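PDB 6PXS: FAD dependent oxidoreductase from Chelativorans sp. BNC1, which probably oxidises iminodiacetate, an intermediate of EDTA breakdown, with the help of a bound FAD cofactor. Local coordinates for residues Q223-T237 against A253-D267. Numbering follows the deposited sequence.
Sequences QKGQIIHLHLPGVAT and AFDDSRVVVGATRED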
loop_
_atom_site.group_PDB
_atom_site.type_symbol
_atom_site.label_atom_id
_atom_site.label_comp_id
_atom_site.label_asym_id
_atom_site.label_seq_id
_atom_site.Cartn_x
_atom_site.Cartn_y
_atom_site.Cartn_z
ATOM N N GLN A 223 4.616 -21.948 -9.026
ATOM C CA GLN A 223 3.813 -22.462 -7.918
ATOM C C GLN A 223 3.572 -21.293 -6.968
ATOM O O GLN A 223 4.465 -20.908 -6.207
ATOM C CB GLN A 223 4.507 -23.622 -7.208
ATOM C CG GLN A 223 3.657 -24.274 -6.121
ATOM C CD GLN A 223 4.432 -25.277 -5.284
ATOM O OE1 GLN A 223 5.472 -24.955 -4.708
ATOM N NE2 GLN A 223 3.925 -26.502 -5.212
ATOM N N LYS A 224 2.369 -20.729 -7.019
ATOM C CA LYS A 224 2.040 -19.595 -6.169
ATOM C C LYS A 224 2.254 -19.943 -4.699
ATOM O O LYS A 224 2.058 -21.084 -4.269
ATOM C CB LYS A 224 0.593 -19.164 -6.405
ATOM C CG LYS A 224 0.102 -18.060 -5.487
ATOM C CD LYS A 224 -1.297 -17.622 -5.876
ATOM C CE LYS A 224 -1.847 -16.586 -4.914
ATOM N NZ LYS A 224 -3.238 -16.189 -5.268
ATOM N N GLY A 225 2.667 -18.942 -3.928
ATOM C CA GLY A 225 2.837 -19.105 -2.499
ATOM C C GLY A 225 2.532 -17.836 -1.731
ATOM O O GLY A 225 3.105 -16.780 -2.015
ATOM N N GLN A 226 1.633 -17.923 -0.756
ATOM C CA GLN A 226 1.277 -16.791 0.089
ATOM C C GLN A 226 1.931 -16.964 1.453
ATOM O O GLN A 226 1.849 -18.040 2.052
ATOM C CB GLN A 226 -0.241 -16.675 0.234
ATOM C CG GLN A 226 -0.985 -16.690 -1.090
ATOM C CD GLN A 226 -2.479 -16.506 -0.926
ATOM O OE1 GLN A 226 -2.935 -15.770 -0.051
ATOM N NE2 GLN A 226 -3.253 -17.180 -1.768
ATOM N N ILE A 227 2.571 -15.905 1.942
ATOM C CA ILE A 227 3.335 -15.944 3.183
ATOM C C ILE A 227 2.938 -14.741 4.026
ATOM O O ILE A 227 2.845 -13.621 3.512
ATOM C CB ILE A 227 4.851 -15.954 2.908
ATOM C CG1 ILE A 227 5.639 -16.105 4.210
ATOM C CG2 ILE A 227 5.274 -14.692 2.171
ATOM C CD1 ILE A 227 7.109 -16.412 3.991
ATOM N N ILE A 228 2.704 -14.972 5.317
ATOM C CA ILE A 228 2.183 -13.951 6.221
ATOM C C ILE A 228 3.312 -13.415 7.089
ATOM O O ILE A 228 4.175 -14.172 7.548
ATOM C CB ILE A 228 1.042 -14.515 7.091
ATOM C CG1 ILE A 228 -0.168 -14.848 6.216
ATOM C CG2 ILE A 228 0.669 -13.521 8.184
ATOM C CD1 ILE A 228 -1.290 -15.533 6.952
ATOM N N HIS A 229 3.296 -12.105 7.324
ATOM C CA HIS A 229 4.265 -11.434 8.180
ATOM C C HIS A 229 3.531 -10.832 9.368
ATOM O O HIS A 229 2.593 -10.049 9.189
ATOM C CB HIS A 229 5.022 -10.351 7.407
ATOM C CG HIS A 229 5.980 -10.893 6.395
ATOM N ND1 HIS A 229 7.328 -10.607 6.419
ATOM C CD2 HIS A 229 5.789 -11.713 5.334
ATOM C CE1 HIS A 229 7.926 -11.222 5.415
ATOM N NE2 HIS A 229 7.014 -11.901 4.742
ATOM N N LEU A 230 3.957 -11.199 10.573
ATOM C CA LEU A 230 3.342 -10.739 11.808
ATOM C C LEU A 230 4.279 -9.791 12.543
ATOM O O LEU A 230 5.477 -9.721 12.260
ATOM C CB LEU A 230 2.986 -11.918 12.716
ATOM C CG LEU A 230 2.145 -13.023 12.077
ATOM C CD1 LEU A 230 1.911 -14.138 13.077
ATOM C CD2 LEU A 230 0.824 -12.481 11.567
ATOM N N HIS A 231 3.715 -9.067 13.507
ATOM C CA HIS A 231 4.462 -8.098 14.296
ATOM C C HIS A 231 4.047 -8.223 15.753
ATOM O O HIS A 231 2.854 -8.169 16.067
ATOM C CB HIS A 231 4.217 -6.673 13.786
ATOM C CG HIS A 231 4.940 -5.617 14.560
ATOM N ND1 HIS A 231 6.315 -5.552 14.626
ATOM C CD2 HIS A 231 4.478 -4.578 15.296
ATOM C CE1 HIS A 231 6.669 -4.520 15.371
ATOM N NE2 HIS A 231 5.574 -3.913 15.791
ATOM N N LEU A 232 5.033 -8.393 16.637
ATOM C CA LEU A 232 4.809 -8.526 18.076
ATOM C C LEU A 232 5.282 -7.253 18.769
ATOM O O LEU A 232 6.420 -7.197 19.256
ATOM C CB LEU A 232 5.545 -9.748 18.631
ATOM C CG LEU A 232 4.955 -11.133 18.348
ATOM C CD1 LEU A 232 3.568 -11.260 18.963
ATOM C CD2 LEU A 232 4.915 -11.421 16.854
ATOM N N PRO A 233 4.442 -6.206 18.860
ATOM C CA PRO A 233 4.930 -4.909 19.355
ATOM C C PRO A 233 5.641 -4.993 20.698
ATOM O O PRO A 233 5.056 -5.410 21.702
ATOM C CB PRO A 233 3.651 -4.064 19.453
ATOM C CG PRO A 233 2.530 -5.043 19.460
ATOM C CD PRO A 233 2.990 -6.187 18.619
ATOM N N GLY A 234 6.912 -4.598 20.714
ATOM C CA GLY A 234 7.672 -4.559 21.947
ATOM C C GLY A 234 8.171 -5.899 22.432
ATOM O O GLY A 234 8.271 -6.110 23.644
ATOM N N VAL A 235 8.501 -6.812 21.521
ATOM C CA VAL A 235 8.927 -8.163 21.865
ATOM C C VAL A 235 10.280 -8.422 21.221
ATOM O O VAL A 235 10.437 -8.254 20.007
ATOM C CB VAL A 235 7.895 -9.210 21.407
ATOM C CG1 VAL A 235 8.375 -10.616 21.736
ATOM C CG2 VAL A 235 6.547 -8.930 22.051
ATOM N N ALA A 236 11.250 -8.836 22.034
ATOM C CA ALA A 236 12.590 -9.145 21.546
ATOM C C ALA A 236 12.583 -10.536 20.922
ATOM O O ALA A 236 12.396 -11.538 21.619
ATOM C CB ALA A 236 13.602 -9.055 22.685
ATOM N N THR A 237 12.793 -10.598 19.605
ATOM C CA THR A 237 12.764 -11.850 18.861
ATOM C C THR A 237 14.103 -12.206 18.227
ATOM O O THR A 237 14.186 -13.224 17.528
ATOM C CB THR A 237 11.691 -11.787 17.764
ATOM O OG1 THR A 237 11.957 -10.681 16.890
ATOM C CG2 THR A 237 10.310 -11.619 18.375
ATOM N N ALA A 253 11.386 -15.944 12.947
ATOM C CA ALA A 253 11.352 -14.611 13.527
ATOM C C ALA A 253 12.561 -13.809 13.072
ATOM O O ALA A 253 13.634 -14.363 12.816
ATOM C CB ALA A 253 11.329 -14.667 15.058
ATOM N N PHE A 254 12.375 -12.495 12.977
ATOM C CA PHE A 254 13.441 -11.561 12.654
ATOM C C PHE A 254 13.607 -10.558 13.791
ATOM O O PHE A 254 12.815 -10.516 14.736
ATOM C CB PHE A 254 13.161 -10.843 11.328
ATOM C CG PHE A 254 13.234 -11.744 10.127
ATOM C CD1 PHE A 254 14.452 -12.236 9.690
ATOM C CD2 PHE A 254 12.088 -12.096 9.435
ATOM C CE1 PHE A 254 14.526 -13.066 8.585
ATOM C CE2 PHE A 254 12.154 -12.926 8.329
ATOM C CZ PHE A 254 13.375 -13.410 7.904
ATOM N N ASP A 255 14.654 -9.735 13.681
ATOM C CA ASP A 255 15.067 -8.902 14.808
ATOM C C ASP A 255 13.999 -7.880 15.184
ATOM O O ASP A 255 13.781 -7.612 16.372
ATOM C CB ASP A 255 16.382 -8.193 14.483
ATOM C CG ASP A 255 17.588 -9.111 14.595
ATOM O OD1 ASP A 255 17.540 -10.075 15.385
ATOM O OD2 ASP A 255 18.592 -8.860 13.896
ATOM N N ASP A 256 13.326 -7.290 14.196
ATOM C CA ASP A 256 12.399 -6.200 14.481
ATOM C C ASP A 256 11.028 -6.727 14.886
ATOM O O ASP A 256 10.011 -6.350 14.295
ATOM C CB ASP A 256 12.273 -5.273 13.269
ATOM C CG ASP A 256 11.492 -4.006 13.580
ATOM O OD1 ASP A 256 10.969 -3.886 14.708
ATOM O OD2 ASP A 256 11.402 -3.128 12.698
ATOM N N SER A 257 10.989 -7.595 15.898
ATOM C CA SER A 257 9.731 -8.069 16.474
ATOM C C SER A 257 8.796 -8.621 15.400
ATOM O O SER A 257 7.572 -8.500 15.495
ATOM C CB SER A 257 9.038 -6.952 17.260
ATOM O OG SER A 257 9.899 -6.400 18.242
ATOM N N ARG A 258 9.370 -9.239 14.373
ATOM C CA ARG A 258 8.620 -9.732 13.228
ATOM C C ARG A 258 8.652 -11.253 13.200
ATOM O O ARG A 258 9.700 -11.865 13.426
ATOM C CB ARG A 258 9.194 -9.169 11.924
ATOM C CG ARG A 258 8.314 -9.392 10.707
ATOM C CD ARG A 258 8.822 -8.611 9.503
ATOM N NE ARG A 258 10.147 -9.056 9.080
ATOM C CZ ARG A 258 10.813 -8.552 8.044
ATOM N NH1 ARG A 258 10.280 -7.580 7.315
ATOM N NH2 ARG A 258 12.013 -9.024 7.735
ATOM N N VAL A 259 7.499 -11.858 12.927
ATOM C CA VAL A 259 7.369 -13.304 12.804
ATOM C C VAL A 259 6.693 -13.612 11.476
ATOM O O VAL A 259 5.650 -13.030 11.158
ATOM C CB VAL A 259 6.567 -13.911 13.972
ATOM C CG1 VAL A 259 6.395 -15.408 13.779
ATOM C CG2 VAL A 259 7.256 -13.620 15.295
ATOM N N VAL A 260 7.287 -14.521 10.707
ATOM C CA VAL A 260 6.760 -14.949 9.417
ATOM C C VAL A 260 6.247 -16.374 9.560
ATOM O O VAL A 260 6.840 -17.181 10.286
ATOM C CB VAL A 260 7.837 -14.856 8.318
ATOM C CG1 VAL A 260 7.245 -15.183 6.959
ATOM C CG2 VAL A 260 8.473 -13.469 8.316
ATOM N N VAL A 261 5.151 -16.684 8.870
ATOM C CA VAL A 261 4.479 -17.969 9.020
ATOM C C VAL A 261 4.449 -18.694 7.680
ATOM O O VAL A 261 4.386 -18.075 6.612
ATOM C CB VAL A 261 3.053 -17.797 9.583
ATOM C CG1 VAL A 261 2.434 -19.151 9.894
ATOM C CG2 VAL A 261 3.083 -16.929 10.828
ATOM N N GLY A 262 4.473 -20.028 7.754
ATOM C CA GLY A 262 4.609 -20.899 6.602
ATOM C C GLY A 262 3.717 -20.549 5.431
ATOM O O GLY A 262 2.647 -19.961 5.608
ATOM N N ALA A 263 4.146 -20.916 4.230
ATOM C CA ALA A 263 3.507 -20.470 3.004
ATOM C C ALA A 263 2.610 -21.554 2.415
ATOM O O ALA A 263 2.666 -22.727 2.789
ATOM C CB ALA A 263 4.565 -20.048 1.979
ATOM N N THR A 264 1.774 -21.131 1.470
ATOM C CA THR A 264 0.927 -22.039 0.716
ATOM C C THR A 264 1.714 -22.645 -0.441
ATOM O O THR A 264 2.786 -22.165 -0.813
ATOM C CB THR A 264 -0.307 -21.308 0.182
ATOM O OG1 THR A 264 0.099 -20.265 -0.714
ATOM C CG2 THR A 264 -1.111 -20.700 1.323
ATOM N N ARG A 265 1.163 -23.716 -1.014
ATOM C CA ARG A 265 1.793 -24.421 -2.137
ATOM C C ARG A 265 0.690 -24.734 -3.147
ATOM O O ARG A 265 0.073 -25.802 -3.103
ATOM C CB ARG A 265 2.511 -25.675 -1.658
ATOM C CG ARG A 265 3.665 -25.364 -0.718
ATOM C CD ARG A 265 4.142 -26.573 0.066
ATOM N NE ARG A 265 5.111 -26.171 1.083
ATOM C CZ ARG A 265 6.375 -25.844 0.827
ATOM N NH1 ARG A 265 7.181 -25.483 1.817
ATOM N NH2 ARG A 265 6.837 -25.871 -0.418
ATOM N N GLU A 266 0.467 -23.800 -4.069
ATOM C CA GLU A 266 -0.682 -23.831 -4.971
ATOM C C GLU A 266 -0.212 -24.263 -6.356
ATOM O O GLU A 266 0.333 -23.461 -7.119
ATOM C CB GLU A 266 -1.360 -22.464 -5.005
ATOM C CG GLU A 266 -1.858 -21.997 -3.641
ATOM C CD GLU A 266 -2.461 -20.604 -3.671
ATOM O OE1 GLU A 266 -2.100 -19.783 -2.802
ATOM O OE2 GLU A 266 -3.293 -20.329 -4.562
ATOM N N ASP A 267 -0.427 -25.535 -6.678
ATOM C CA ASP A 267 -0.090 -26.050 -7.998
ATOM C C ASP A 267 -1.078 -25.542 -9.040
ATOM O O ASP A 267 -2.236 -25.238 -8.738
ATOM C CB ASP A 267 -0.087 -27.579 -7.992
ATOM C CG ASP A 267 1.100 -28.157 -7.251
ATOM O OD1 ASP A 267 2.221 -27.638 -7.436
ATOM O OD2 ASP A 267 0.911 -29.127 -6.486
HETATM O O HOH W 1 14.542 -8.355 18.735
#
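An antiparallel strand pair in the four-stranded sheet beside the FAD site joins 223-237 to 253-267, with Gly225 and Ala263 touching the flavin cofactor. Strands 223-231 and 258-261 run at 155° to each other. Leu230 and Val259 form a hydrogen-bonded pair, Leu230 N giving to Val259 O and Val259 N to Leu230 O, and next to it Leu232 N gives a nearly straight bond to Ser257 O (2.8 Å). His229 and Val260 are a non-hydrogen-bonded pair whose side chains lie alongside each other, and Val260 CG2 sits over one face of the imidazole, a CH-pi contact 3.8 Å from the ring centroid of His229. Arg258 CD lies at the edge of that ring, with the guanidinium turned 83° from it. On the face carrying Leu230, Val259 and Val261, Leu230 CD1 meets Val261 CG2, while helix 277-290 packs on Ile228 and Val261; just past the strand, Leu232 CD2 reaches Val259 CG2.

Beyond Gly262 side chains join the backbone pairing. Thr264 OG1 accepts from Gln226 N (2.8 Å) and gives to the anti lone pair of Glu266 OE1. The syn lone pair of the same oxygen takes Gln226 NE2 (3.0 Å), which also bonds Thr276. Glu266 reaches them with CG beside its own N (chi1 -59°) and an extended chain, its carboxylate alongside the Lys224 aliphatic chain; Lys224 NZ bonds Arg274 O. Shortening Glu266 to an alanine removes this carboxylate, which would probably leave Thr264 OG1 without its acceptor and the Gln226 amide, held then by Thr276, freer to turn. At the turn joining strands 251-254 and 258-261, Ser257 OG gives to Val235 O and is also hydrogen-bonded to Arg161 NE of the second subunit. A water there accepts from Thr237 N (3.0 Å) and donates to Asp255 O.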